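Local coordinates for thioredoxin-like protein (Bacteroides caccae ATCC 43185, PDB 4YOD), which probably acts as a thiol-disulfide oxidoreductase through its thioredoxin-fold domain, although its substrate and exact role are not known, at residues 200-205 and 277-282; 176-181 and 194-199. All blocks are in the same frame, centred on the assembly; numbering follows the deposited sequence.

Contact 1 (200-205 and 277-282); sequences PIISQL and QAIEEY
E280 meets the first turn of helix 200-207 at two levels, its aliphatic part against I201 and its carboxylate beside P200. The methyl CG2 of I201 rests 3.9 Å from E280 CG, and the same methyl comes 3.8 Å from the E280 carbonyl O, so one branch touches both the side chain and the backbone of the facing helix. Farther out, E280 OE2 stands 3.7 Å from CD of the P200 ring. The glutamate reaches this place because CG is anti to its backbone N (chi1 -175°) and the chain beyond is extended, which carries the carboxylate to the start of the other helix. There a water completes the link, donating to E280 OE2 at 2.7 Å and accepting from I201 N at 3.2 Å. That amide lies in the opening turn, where no preceding helical carbonyl serves it; the water accepts its N-H and links it to a carboxylate, an acidic group that the N-terminal end of a helix would probably favour.

On the inner side the contact is purely apolar: I202 CD1 approaches I279 CG2 at 4.1 Å. The two helices cover one face of the central sheet of a thioredoxin fold, helix 276-286 being the last helix of the chain, and the axes of their short segments come within 9.6 Å and make an angle of 58°.

A second shell places these groups. L178 of strand 176-181 touches both I202 and I279, and I279 also packs on L271. While CG2 of I201 faces E280, the other branch (chi1 -164°) leads away from 277-282; I201 also touches L283 and M284.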
# COMPACT_ATOMS: atom_id res chain seq x y z
N PRO A 200 -3.72 -18.16 15.24
CA PRO A 200 -4.90 -18.84 15.81
C PRO A 200 -6.25 -18.16 15.53
O PRO A 200 -7.24 -18.88 15.33
CB PRO A 200 -4.61 -18.87 17.31
CG PRO A 200 -3.14 -18.74 17.42
CD PRO A 200 -2.72 -17.86 16.29
N ILE A 201 -6.30 -16.82 15.50
CA ILE A 201 -7.54 -16.08 15.25
C ILE A 201 -8.16 -16.45 13.86
O ILE A 201 -9.39 -16.52 13.76
CB ILE A 201 -7.38 -14.53 15.43
CG1 ILE A 201 -8.75 -13.81 15.55
CG2 ILE A 201 -6.50 -13.88 14.34
CD1 ILE A 201 -9.66 -14.32 16.74
N ILE A 202 -7.32 -16.71 12.82
CA ILE A 202 -7.75 -17.07 11.46
C ILE A 202 -8.55 -18.39 11.51
O ILE A 202 -9.71 -18.42 11.10
CB ILE A 202 -6.54 -17.18 10.48
CG1 ILE A 202 -5.66 -15.89 10.47
CG2 ILE A 202 -6.97 -17.60 9.07
CD1 ILE A 202 -6.18 -14.63 9.81
N SER A 203 -7.93 -19.46 12.04
CA SER A 203 -8.49 -20.80 12.20
C SER A 203 -9.80 -20.76 13.01
O SER A 203 -10.76 -21.45 12.64
CB SER A 203 -7.49 -21.72 12.89
OG SER A 203 -6.15 -21.44 12.49
N GLN A 204 -9.84 -19.94 14.08
CA GLN A 204 -11.00 -19.78 14.96
C GLN A 204 -12.18 -19.15 14.24
O GLN A 204 -13.27 -19.70 14.31
CB GLN A 204 -10.62 -18.94 16.20
CG GLN A 204 -11.75 -18.68 17.19
CD GLN A 204 -11.48 -17.48 18.10
OE1 GLN A 204 -10.34 -17.18 18.48
NE2 GLN A 204 -12.55 -16.79 18.48
N LEU A 205 -11.96 -18.00 13.55
CA LEU A 205 -13.04 -17.30 12.85
C LEU A 205 -13.50 -18.06 11.60
O LEU A 205 -14.66 -17.92 11.22
CB LEU A 205 -12.62 -15.85 12.50
CG LEU A 205 -12.24 -14.92 13.67
CD1 LEU A 205 -11.70 -13.58 13.15
CD2 LEU A 205 -13.43 -14.67 14.61
N GLN A 277 0.77 -10.25 9.98
CA GLN A 277 0.75 -9.73 11.36
C GLN A 277 -0.33 -8.63 11.52
O GLN A 277 -1.04 -8.63 12.53
CB GLN A 277 2.14 -9.19 11.78
CG GLN A 277 2.20 -8.69 13.23
CD GLN A 277 3.52 -8.08 13.63
OE1 GLN A 277 4.24 -7.46 12.83
NE2 GLN A 277 3.85 -8.20 14.91
N ALA A 278 -0.47 -7.73 10.52
CA ALA A 278 -1.46 -6.65 10.52
C ALA A 278 -2.88 -7.23 10.52
O ALA A 278 -3.73 -6.78 11.29
CB ALA A 278 -1.26 -5.74 9.30
N ILE A 279 -3.13 -8.24 9.67
CA ILE A 279 -4.44 -8.89 9.58
C ILE A 279 -4.75 -9.59 10.90
O ILE A 279 -5.85 -9.44 11.44
CB ILE A 279 -4.52 -9.85 8.36
CG1 ILE A 279 -4.58 -9.02 7.05
CG2 ILE A 279 -5.76 -10.79 8.45
CD1 ILE A 279 -4.26 -9.80 5.87
N GLU A 280 -3.77 -10.34 11.42
CA GLU A 280 -3.92 -11.07 12.68
C GLU A 280 -4.24 -10.11 13.82
O GLU A 280 -5.16 -10.37 14.58
CB GLU A 280 -2.66 -11.90 12.99
CG GLU A 280 -2.77 -12.79 14.21
CD GLU A 280 -1.50 -13.52 14.62
OE1 GLU A 280 -0.41 -13.20 14.09
OE2 GLU A 280 -1.60 -14.41 15.49
N GLU A 281 -3.50 -8.98 13.93
CA GLU A 281 -3.77 -8.05 15.03
C GLU A 281 -5.12 -7.39 14.88
O GLU A 281 -5.84 -7.34 15.86
CB GLU A 281 -2.67 -7.01 15.16
CG GLU A 281 -1.39 -7.56 15.75
CD GLU A 281 -0.35 -6.51 16.08
OE1 GLU A 281 -0.65 -5.30 15.94
OE2 GLU A 281 0.77 -6.89 16.49
N TYR A 282 -5.50 -7.00 13.65
CA TYR A 282 -6.80 -6.40 13.39
C TYR A 282 -7.94 -7.31 13.84
O TYR A 282 -8.89 -6.85 14.46
CB TYR A 282 -6.98 -6.09 11.89
CG TYR A 282 -8.25 -5.32 11.60
CD1 TYR A 282 -9.47 -5.97 11.53
CD2 TYR A 282 -8.23 -3.94 11.47
CE1 TYR A 282 -10.65 -5.26 11.33
CE2 TYR A 282 -9.41 -3.22 11.24
CZ TYR A 282 -10.62 -3.89 11.18
OH TYR A 282 -11.79 -3.20 10.99
O HOH W 1 -4.07 -14.82 16.53

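Contact 2 (176-181 and 194-199); sequences YLLLFI and EGLKQA
Strand 176-181 faces the last turn of helix 187-197, with the CA atoms of L178 and L196 the nearest pair at 10.1 Å, a separation bridged by side chains alone. Residues alternate along the strand, so L178 and F180 both point toward the helix. The helical segment ends at K197; Q198 N still bonds to E194 O, and A199 then takes the N-cap position of the helix that follows.

L196 makes the contact with its two methyls. Its CD2 meets CD1 of L178 at 3.7 Å, while CD1 approaches the F180 ring at CD2, 4.0 Å away and oblique to the ring. With CG anti to its carbonyl carbon (chi1 -72°), the leucine spreads these methyls over neighbouring inward positions of the strand. Both strand residues have CG anti to the backbone N, F180 at 173°, which sets the direction in which CD1 of L178 and the F180 ring meet the leucine. L260 of the adjacent strand touches both L178 and F180, widening the apolar surface.

This is the packing of a central strand against the helix after it in a thioredoxin fold; the CxxC pair, C186 just before that helix and C189 in its first turn, is a probable redox motif, and F180 lies near these cysteines without touching them.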
# COMPACT_ATOMS: atom_id res chain seq x y z
N TYR A 176 -16.08 -11.12 7.73
CA TYR A 176 -14.78 -10.76 7.19
C TYR A 176 -14.40 -11.64 6.03
O TYR A 176 -14.71 -12.83 6.00
CB TYR A 176 -13.68 -10.85 8.27
CG TYR A 176 -13.85 -9.89 9.42
CD1 TYR A 176 -13.58 -8.53 9.27
CD2 TYR A 176 -14.23 -10.33 10.68
CE1 TYR A 176 -13.74 -7.63 10.32
CE2 TYR A 176 -14.37 -9.45 11.75
CZ TYR A 176 -14.13 -8.10 11.56
OH TYR A 176 -14.26 -7.21 12.60
N LEU A 177 -13.72 -11.04 5.06
CA LEU A 177 -13.19 -11.75 3.91
C LEU A 177 -11.73 -11.43 3.77
O LEU A 177 -11.35 -10.26 3.63
CB LEU A 177 -13.94 -11.40 2.59
CG LEU A 177 -13.62 -12.40 1.46
CD1 LEU A 177 -14.85 -12.93 0.80
CD2 LEU A 177 -12.52 -11.90 0.53
N LEU A 178 -10.90 -12.48 3.81
CA LEU A 178 -9.46 -12.38 3.64
C LEU A 178 -9.15 -12.82 2.21
O LEU A 178 -9.32 -13.99 1.87
CB LEU A 178 -8.71 -13.23 4.69
CG LEU A 178 -7.29 -12.81 5.06
CD1 LEU A 178 -6.78 -13.71 6.15
CD2 LEU A 178 -6.33 -12.89 3.87
N LEU A 179 -8.76 -11.86 1.38
CA LEU A 179 -8.45 -12.08 -0.03
C LEU A 179 -6.94 -12.29 -0.18
O LEU A 179 -6.14 -11.44 0.22
CB LEU A 179 -8.95 -10.89 -0.88
CG LEU A 179 -8.72 -10.98 -2.39
CD1 LEU A 179 -9.47 -12.19 -3.02
CD2 LEU A 179 -9.12 -9.67 -3.07
N PHE A 180 -6.55 -13.43 -0.74
CA PHE A 180 -5.12 -13.73 -0.87
C PHE A 180 -4.75 -13.96 -2.34
O PHE A 180 -4.98 -15.05 -2.88
CB PHE A 180 -4.79 -14.95 0.03
CG PHE A 180 -3.42 -15.60 -0.02
CD1 PHE A 180 -2.34 -14.95 -0.60
CD2 PHE A 180 -3.20 -16.83 0.58
CE1 PHE A 180 -1.07 -15.55 -0.63
CE2 PHE A 180 -1.93 -17.42 0.56
CZ PHE A 180 -0.88 -16.77 -0.04
N ILE A 181 -4.14 -12.96 -2.96
CA ILE A 181 -3.69 -13.04 -4.36
C ILE A 181 -2.34 -13.75 -4.34
O ILE A 181 -1.40 -13.27 -3.71
CB ILE A 181 -3.65 -11.63 -5.01
CG1 ILE A 181 -5.03 -10.91 -4.83
CG2 ILE A 181 -3.21 -11.74 -6.49
CD1 ILE A 181 -5.20 -9.49 -5.43
N GLU A 194 1.93 -20.29 5.43
CA GLU A 194 2.39 -20.73 6.75
C GLU A 194 2.05 -19.71 7.84
O GLU A 194 1.59 -20.09 8.92
CB GLU A 194 3.90 -21.03 6.72
CG GLU A 194 4.31 -22.27 7.51
CD GLU A 194 3.51 -23.54 7.26
OE1 GLU A 194 3.39 -23.95 6.09
OE2 GLU A 194 3.02 -24.12 8.26
N GLY A 195 2.24 -18.43 7.53
CA GLY A 195 1.92 -17.32 8.43
C GLY A 195 0.44 -17.22 8.76
O GLY A 195 0.08 -16.96 9.90
N LEU A 196 -0.43 -17.47 7.76
CA LEU A 196 -1.88 -17.49 7.94
C LEU A 196 -2.33 -18.72 8.74
O LEU A 196 -3.20 -18.59 9.60
CB LEU A 196 -2.62 -17.41 6.59
CG LEU A 196 -2.56 -16.05 5.89
CD1 LEU A 196 -3.07 -16.15 4.47
CD2 LEU A 196 -3.31 -14.97 6.67
N LYS A 197 -1.72 -19.90 8.48
CA LYS A 197 -2.01 -21.15 9.18
C LYS A 197 -1.59 -21.10 10.66
O LYS A 197 -2.25 -21.70 11.50
CB LYS A 197 -1.29 -22.33 8.50
CG LYS A 197 -1.93 -22.84 7.22
CD LYS A 197 -0.92 -23.71 6.46
CE LYS A 197 -1.43 -25.09 6.13
NZ LYS A 197 -0.44 -25.85 5.32
N GLN A 198 -0.49 -20.38 10.96
CA GLN A 198 0.07 -20.26 12.31
C GLN A 198 -0.59 -19.12 13.13
O GLN A 198 -0.19 -18.90 14.27
CB GLN A 198 1.61 -20.10 12.26
CG GLN A 198 2.34 -21.41 11.94
CD GLN A 198 3.84 -21.32 11.67
OE1 GLN A 198 4.39 -22.11 10.89
NE2 GLN A 198 4.55 -20.41 12.34
N ALA A 199 -1.62 -18.43 12.58
CA ALA A 199 -2.33 -17.38 13.32
C ALA A 199 -3.62 -17.98 13.90
O ALA A 199 -4.50 -18.37 13.13
CB ALA A 199 -2.62 -16.19 12.42

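Centred about 8 Å apart, the two contacts have their apolar parts packed against the same face of the five-stranded mixed sheet. Contact 2 closes before contact 1 opens along the chain: strand 176-181 leads to helix 187-197, helix 200-207 follows directly, and the C-terminal helix 276-286 returns much later to pack beside them. The two contacts touch where the CD1 atom of L178 lies 3.8 Å from I202 CD1, and where E280 CD sits 3.6 Å from A199 CB at the junction of the two successive helices. Packing thus joins the end of the helix carrying the probable redox motif to the central strand, and the short linker after it to the chain's final helix.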